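Local coordinates for uncharacterized protein (Desulfitobacterium hafniense, PDB 3MJQ) that may play a central regulatory role in sporulation, and is represented here by the PAS domain of a longer protein that also carries response-regulator and GGDEF domains, at residues A[9-14]-A[30-35]; A[57-62]-A[66-71]. The protein carries 1 engineered substitution. One frame throughout, in Å; residues are numbered along the deposited sequence.

Contact 1 of 2, residues A[9-14]-A[30-35]. Engineered in segment 30-35: T35 (natural residue Pro).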
loop_
_atom_site.group_PDB
_atom_site.type_symbol
_atom_site.label_atom_id
_atom_site.label_comp_id
_atom_site.label_asym_id
_atom_site.label_seq_id
_atom_site.Cartn_x
_atom_site.Cartn_y
_atom_site.Cartn_z
ATOM N N GLU A 9 3.903 9.850 1.841
ATOM C CA GLU A 9 3.827 10.500 3.143
ATOM C C GLU A 9 3.386 9.557 4.267
ATOM O O GLU A 9 3.722 9.757 5.440
ATOM C CB GLU A 9 2.887 11.717 3.088
ATOM C CG GLU A 9 3.194 12.764 1.992
ATOM C CD GLU A 9 4.613 13.349 2.036
ATOM O OE1 GLU A 9 5.580 12.619 1.722
ATOM O OE2 GLU A 9 4.765 14.549 2.376
ATOM N N ASP A 10 2.629 8.528 3.913
ATOM C CA ASP A 10 2.176 7.571 4.909
ATOM C C ASP A 10 3.298 6.631 5.329
ATOM O O ASP A 10 4.166 6.276 4.531
ATOM C CB ASP A 10 1.010 6.756 4.364
ATOM C CG ASP A 10 -0.304 7.509 4.411
ATOM O OD1 ASP A 10 -0.283 8.759 4.444
ATOM O OD2 ASP A 10 -1.364 6.845 4.404
HETATM N N MSE A 11 3.255 6.218 6.591
HETATM C CA MSE A 11 4.254 5.325 7.157
HETATM C C MSE A 11 4.122 3.902 6.602
HETATM O O MSE A 11 3.042 3.299 6.606
HETATM C CB MSE A 11 4.142 5.312 8.686
HETATM C CG MSE A 11 4.385 6.644 9.375
HETATM SE SE MSE A 11 3.945 6.574 11.272
HETATM C CE MSE A 11 2.004 6.822 11.132
ATOM N N ILE A 12 5.239 3.383 6.108
ATOM C CA ILE A 12 5.260 2.058 5.545
ATOM C C ILE A 12 6.334 1.286 6.239
ATOM O O ILE A 12 7.464 1.746 6.353
ATOM C CB ILE A 12 5.585 2.061 4.044
ATOM C CG1 ILE A 12 4.408 2.617 3.245
ATOM C CG2 ILE A 12 5.912 0.639 3.587
ATOM C CD1 ILE A 12 4.711 2.789 1.776
ATOM N N LEU A 13 5.960 0.102 6.697
ATOM C CA LEU A 13 6.867 -0.790 7.388
ATOM C C LEU A 13 6.654 -2.170 6.807
ATOM O O LEU A 13 5.577 -2.479 6.296
ATOM C CB LEU A 13 6.536 -0.855 8.883
ATOM C CG LEU A 13 6.493 0.414 9.738
ATOM C CD1 LEU A 13 5.953 0.065 11.120
ATOM C CD2 LEU A 13 7.890 1.034 9.865
ATOM N N ILE A 14 7.694 -2.982 6.865
ATOM C CA ILE A 14 7.591 -4.359 6.430
ATOM C C ILE A 14 8.055 -5.057 7.704
ATOM O O ILE A 14 9.145 -4.786 8.190
ATOM C CB ILE A 14 8.536 -4.684 5.244
ATOM C CG1 ILE A 14 7.912 -4.253 3.919
ATOM C CG2 ILE A 14 8.750 -6.175 5.149
ATOM C CD1 ILE A 14 8.066 -2.817 3.600
ATOM N N LYS A 30 10.424 10.299 11.008
ATOM C CA LYS A 30 9.845 11.623 11.016
ATOM C C LYS A 30 8.655 11.755 11.974
ATOM O O LYS A 30 8.703 12.575 12.879
ATOM C CB LYS A 30 9.438 11.989 9.585
ATOM C CG LYS A 30 8.884 13.388 9.423
ATOM C CD LYS A 30 8.523 13.686 7.973
ATOM C CE LYS A 30 9.742 14.014 7.130
ATOM N NZ LYS A 30 10.766 12.957 7.201
ATOM N N LYS A 31 7.609 10.943 11.794
ATOM C CA LYS A 31 6.394 11.007 12.635
ATOM C C LYS A 31 6.465 10.414 14.048
ATOM O O LYS A 31 5.843 10.932 14.973
ATOM C CB LYS A 31 5.218 10.344 11.911
ATOM C CG LYS A 31 4.977 10.873 10.521
ATOM C CD LYS A 31 3.943 11.989 10.487
ATOM C CE LYS A 31 2.533 11.427 10.526
ATOM N NZ LYS A 31 1.497 12.468 10.312
ATOM N N LEU A 32 7.207 9.326 14.213
ATOM C CA LEU A 32 7.322 8.670 15.508
ATOM C C LEU A 32 8.413 9.212 16.436
ATOM O O LEU A 32 8.492 8.841 17.610
ATOM C CB LEU A 32 7.521 7.175 15.281
ATOM C CG LEU A 32 6.313 6.293 15.590
ATOM C CD1 LEU A 32 4.992 7.048 15.381
ATOM C CD2 LEU A 32 6.427 5.049 14.725
ATOM N N GLY A 33 9.260 10.086 15.911
ATOM C CA GLY A 33 10.312 10.654 16.738
ATOM C C GLY A 33 11.491 9.739 17.022
ATOM O O GLY A 33 12.384 10.100 17.777
ATOM N N TYR A 34 11.478 8.548 16.418
ATOM C CA TYR A 34 12.571 7.581 16.547
ATOM C C TYR A 34 13.402 7.580 15.276
ATOM O O TYR A 34 12.991 8.101 14.234
ATOM C CB TYR A 34 12.054 6.162 16.707
ATOM C CG TYR A 34 11.312 5.824 17.964
ATOM C CD1 TYR A 34 11.972 5.671 19.183
ATOM C CD2 TYR A 34 9.931 5.608 17.923
ATOM C CE1 TYR A 34 11.278 5.315 20.322
ATOM C CE2 TYR A 34 9.242 5.256 19.060
ATOM C CZ TYR A 34 9.923 5.115 20.241
ATOM O OH TYR A 34 9.218 4.764 21.348
ATOM N N THR A 35 14.585 7.003 15.376
ATOM C CA THR A 35 15.512 6.901 14.268
ATOM C C THR A 35 15.487 5.570 13.499
ATOM O O THR A 35 14.993 4.548 13.992
ATOM C CB THR A 35 16.879 7.117 14.781
ATOM O OG1 THR A 35 16.914 8.386 15.434
ATOM C CG2 THR A 35 17.876 7.099 13.658
#
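In the PAS fold, an antiparallel sheet carries helices packed beside it, and M11, K31 and L32 join the start of strand 11-16 to the C-terminal end of helix 27-32. The backbones stay apart, with CA of M11 8.2 Å from CA of K31, and no hydrogen bond links the two segments; the side chains alone bridge them. M11, a selenomethionine, reaches across about half of this separation. Its CG lies beside the backbone N, opposite the carbonyl carbon (chi1 -62°), and the chain then runs extended as far as SE, so that the selenium, rather than the terminal CE, meets the helix. The bend at chi3 (-81°) turns CE off that line.

SE sits 4.0 Å from CB of K31, where the two side chains cross at about a right angle. K31 thus offers the root of its aliphatic chain to the apolar residue, while its ammonium group reaches away to a salt bridge with D106, which lies at the end of strand 98-106. The buried side chain of M11 also packs on A27 and V28, about one turn before K31 and L32 in the same helix, and on I104, its backbone hydrogen-bond partner in the adjacent strand. Two residues on, L13 continues both relations, pairing through its backbone with A102 and packing its side chain on V28. The apolar part of the contact closes with the buried L32, whose CD1 branch approaches the same selenium to 4.3 Å.

Contact 2 of 2, residues A[57-62]-A[66-71]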
loop_
_atom_site.group_PDB
_atom_site.type_symbol
_atom_site.label_atom_id
_atom_site.label_comp_id
_atom_site.label_asym_id
_atom_site.label_seq_id
_atom_site.Cartn_x
_atom_site.Cartn_y
_atom_site.Cartn_z
ATOM N N GLU A 57 0.928 -9.357 21.108
ATOM C CA GLU A 57 1.558 -10.505 20.464
ATOM C C GLU A 57 0.530 -11.435 19.804
ATOM O O GLU A 57 0.858 -12.200 18.894
ATOM C CB GLU A 57 2.400 -11.283 21.475
ATOM C CG GLU A 57 3.246 -12.344 20.818
ATOM C CD GLU A 57 4.206 -12.997 21.774
ATOM O OE1 GLU A 57 3.737 -13.549 22.797
ATOM O OE2 GLU A 57 5.428 -12.961 21.497
ATOM N N LYS A 58 -0.717 -11.352 20.261
ATOM C CA LYS A 58 -1.778 -12.174 19.710
ATOM C C LYS A 58 -2.304 -11.573 18.427
ATOM O O LYS A 58 -2.492 -12.281 17.444
ATOM C CB LYS A 58 -2.915 -12.329 20.712
ATOM C CG LYS A 58 -3.007 -13.720 21.327
ATOM C CD LYS A 58 -3.579 -14.762 20.347
ATOM C CE LYS A 58 -3.730 -16.146 21.001
ATOM N NZ LYS A 58 -4.483 -17.111 20.143
ATOM N N ILE A 59 -2.552 -10.268 18.433
ATOM C CA ILE A 59 -3.053 -9.587 17.241
ATOM C C ILE A 59 -2.102 -9.862 16.086
ATOM O O ILE A 59 -2.514 -10.290 15.008
ATOM C CB ILE A 59 -3.129 -8.061 17.455
ATOM C CG1 ILE A 59 -4.058 -7.747 18.627
ATOM C CG2 ILE A 59 -3.638 -7.376 16.192
ATOM C CD1 ILE A 59 -5.513 -8.010 18.346
ATOM N N LEU A 60 -0.821 -9.617 16.332
ATOM C CA LEU A 60 0.210 -9.835 15.326
ATOM C C LEU A 60 0.094 -11.256 14.816
ATOM O O LEU A 60 0.307 -11.527 13.639
ATOM C CB LEU A 60 1.605 -9.610 15.924
ATOM C CG LEU A 60 2.750 -9.634 14.908
ATOM C CD1 LEU A 60 2.451 -8.653 13.809
ATOM C CD2 LEU A 60 4.064 -9.280 15.570
ATOM N N ALA A 61 -0.246 -12.165 15.719
ATOM C CA ALA A 61 -0.412 -13.561 15.369
ATOM C C ALA A 61 -1.548 -13.700 14.357
ATOM O O ALA A 61 -1.385 -14.343 13.325
ATOM C CB ALA A 61 -0.713 -14.367 16.611
ATOM N N GLU A 62 -2.693 -13.092 14.652
ATOM C CA GLU A 62 -3.850 -13.147 13.762
ATOM C C GLU A 62 -3.546 -12.526 12.398
ATOM O O GLU A 62 -3.907 -13.083 11.361
ATOM C CB GLU A 62 -5.025 -12.394 14.378
ATOM C CG GLU A 62 -5.494 -12.907 15.718
ATOM C CD GLU A 62 -6.473 -11.947 16.367
ATOM O OE1 GLU A 62 -7.074 -11.126 15.637
ATOM O OE2 GLU A 62 -6.649 -12.013 17.601
ATOM N N GLY A 66 -4.185 -14.114 8.603
ATOM C CA GLY A 66 -5.035 -13.549 7.571
ATOM C C GLY A 66 -6.298 -12.985 8.182
ATOM O O GLY A 66 -7.149 -12.424 7.497
ATOM N N LYS A 67 -6.404 -13.133 9.494
ATOM C CA LYS A 67 -7.561 -12.664 10.233
ATOM C C LYS A 67 -8.059 -11.283 9.804
ATOM O O LYS A 67 -9.217 -11.131 9.429
ATOM C CB LYS A 67 -7.244 -12.660 11.733
ATOM C CG LYS A 67 -8.449 -12.396 12.637
ATOM C CD LYS A 67 -9.449 -13.556 12.626
ATOM C CE LYS A 67 -10.652 -13.250 13.513
ATOM N NZ LYS A 67 -11.606 -14.392 13.597
ATOM N N LYS A 68 -7.193 -10.276 9.848
ATOM C CA LYS A 68 -7.617 -8.924 9.481
ATOM C C LYS A 68 -6.785 -8.296 8.365
ATOM O O LYS A 68 -5.653 -8.722 8.100
ATOM C CB LYS A 68 -7.581 -8.018 10.716
ATOM C CG LYS A 68 -8.353 -8.566 11.913
ATOM C CD LYS A 68 -8.072 -7.780 13.200
ATOM C CE LYS A 68 -8.736 -8.449 14.406
ATOM N NZ LYS A 68 -8.387 -7.831 15.718
ATOM N N GLU A 69 -7.360 -7.280 7.721
ATOM C CA GLU A 69 -6.700 -6.563 6.628
ATOM C C GLU A 69 -6.353 -5.128 7.024
ATOM O O GLU A 69 -5.604 -4.443 6.319
ATOM C CB GLU A 69 -7.597 -6.541 5.383
ATOM C CG GLU A 69 -8.065 -7.917 4.921
ATOM C CD GLU A 69 -8.663 -7.907 3.522
ATOM O OE1 GLU A 69 -9.603 -7.119 3.274
ATOM O OE2 GLU A 69 -8.195 -8.697 2.674
ATOM N N SER A 70 -6.915 -4.682 8.147
ATOM C CA SER A 70 -6.674 -3.342 8.675
ATOM C C SER A 70 -7.096 -3.272 10.141
ATOM O O SER A 70 -8.042 -3.943 10.559
ATOM C CB SER A 70 -7.470 -2.297 7.896
ATOM O OG SER A 70 -8.801 -2.215 8.376
ATOM N N LEU A 71 -6.389 -2.465 10.923
ATOM C CA LEU A 71 -6.731 -2.298 12.326
ATOM C C LEU A 71 -6.261 -0.947 12.764
ATOM O O LEU A 71 -5.284 -0.417 12.241
ATOM C CB LEU A 71 -6.060 -3.348 13.207
ATOM C CG LEU A 71 -4.559 -3.195 13.462
ATOM C CD1 LEU A 71 -4.103 -4.198 14.541
ATOM C CD2 LEU A 71 -3.808 -3.413 12.145
#
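E62, G66 and K67 form the closely fitted part of this contact, a Schellman motif that ends helix 53-65. The bond that marks the motif here runs from K67 N to the carbonyl O of E62, 3.1 Å away, with the donor well above the carbonyl plane. G66 N also reaches this oxygen, at 3.0 Å and nearly in line with the C=O bond, as an ordinary helical pairing. G66, with phi 110°, is the C-prime residue that turns the chain out of the helix. Beside the turn, the side chains of E62 and K67 run alongside each other, with their CB atoms 3.5 Å apart.

The solvent side is looser. The exposed K67 bends at chi2 (69°) and its end leads away, while the partly exposed K68 stretches its extended chain back toward the helix, where NZ makes a long salt bridge of 3.5 Å to OE1 of E62. I59 meets K68 and L71 with separate branches: CD1 lies 3.9 Å from K68 NZ, whereas CG2, toward the sheet, makes an apolar touch with CD1 of L71 at 3.6 Å.

L71, the second residue of strand 70-76, an outermost strand of the sheet, pairs through its backbone with A87 of strand 82-93; helix 53-65 lies next to this strand, with L60 packing on I44 of helix 44-48.

In the fold
Contacts 1 and 2 each fasten a helix to a strand of the same five-stranded antiparallel sheet, but on opposite sides of the chain's centre, with their own centres about 20 Å apart. Contact 1 is largely buried and joins segments 16 residues apart by van der Waals contact of side chains alone, the lysine taking part through its CB and sending its charged group to a partner elsewhere. Contact 2 lies at the surface, between segments only four residues apart, and adds main-chain hydrogen bonds and an ion pair to a small apolar touch. The strand in contact 1 is flanked by neighbours on both sides, whereas that in contact 2 is outermost within the chain. No atoms of the two contacts meet.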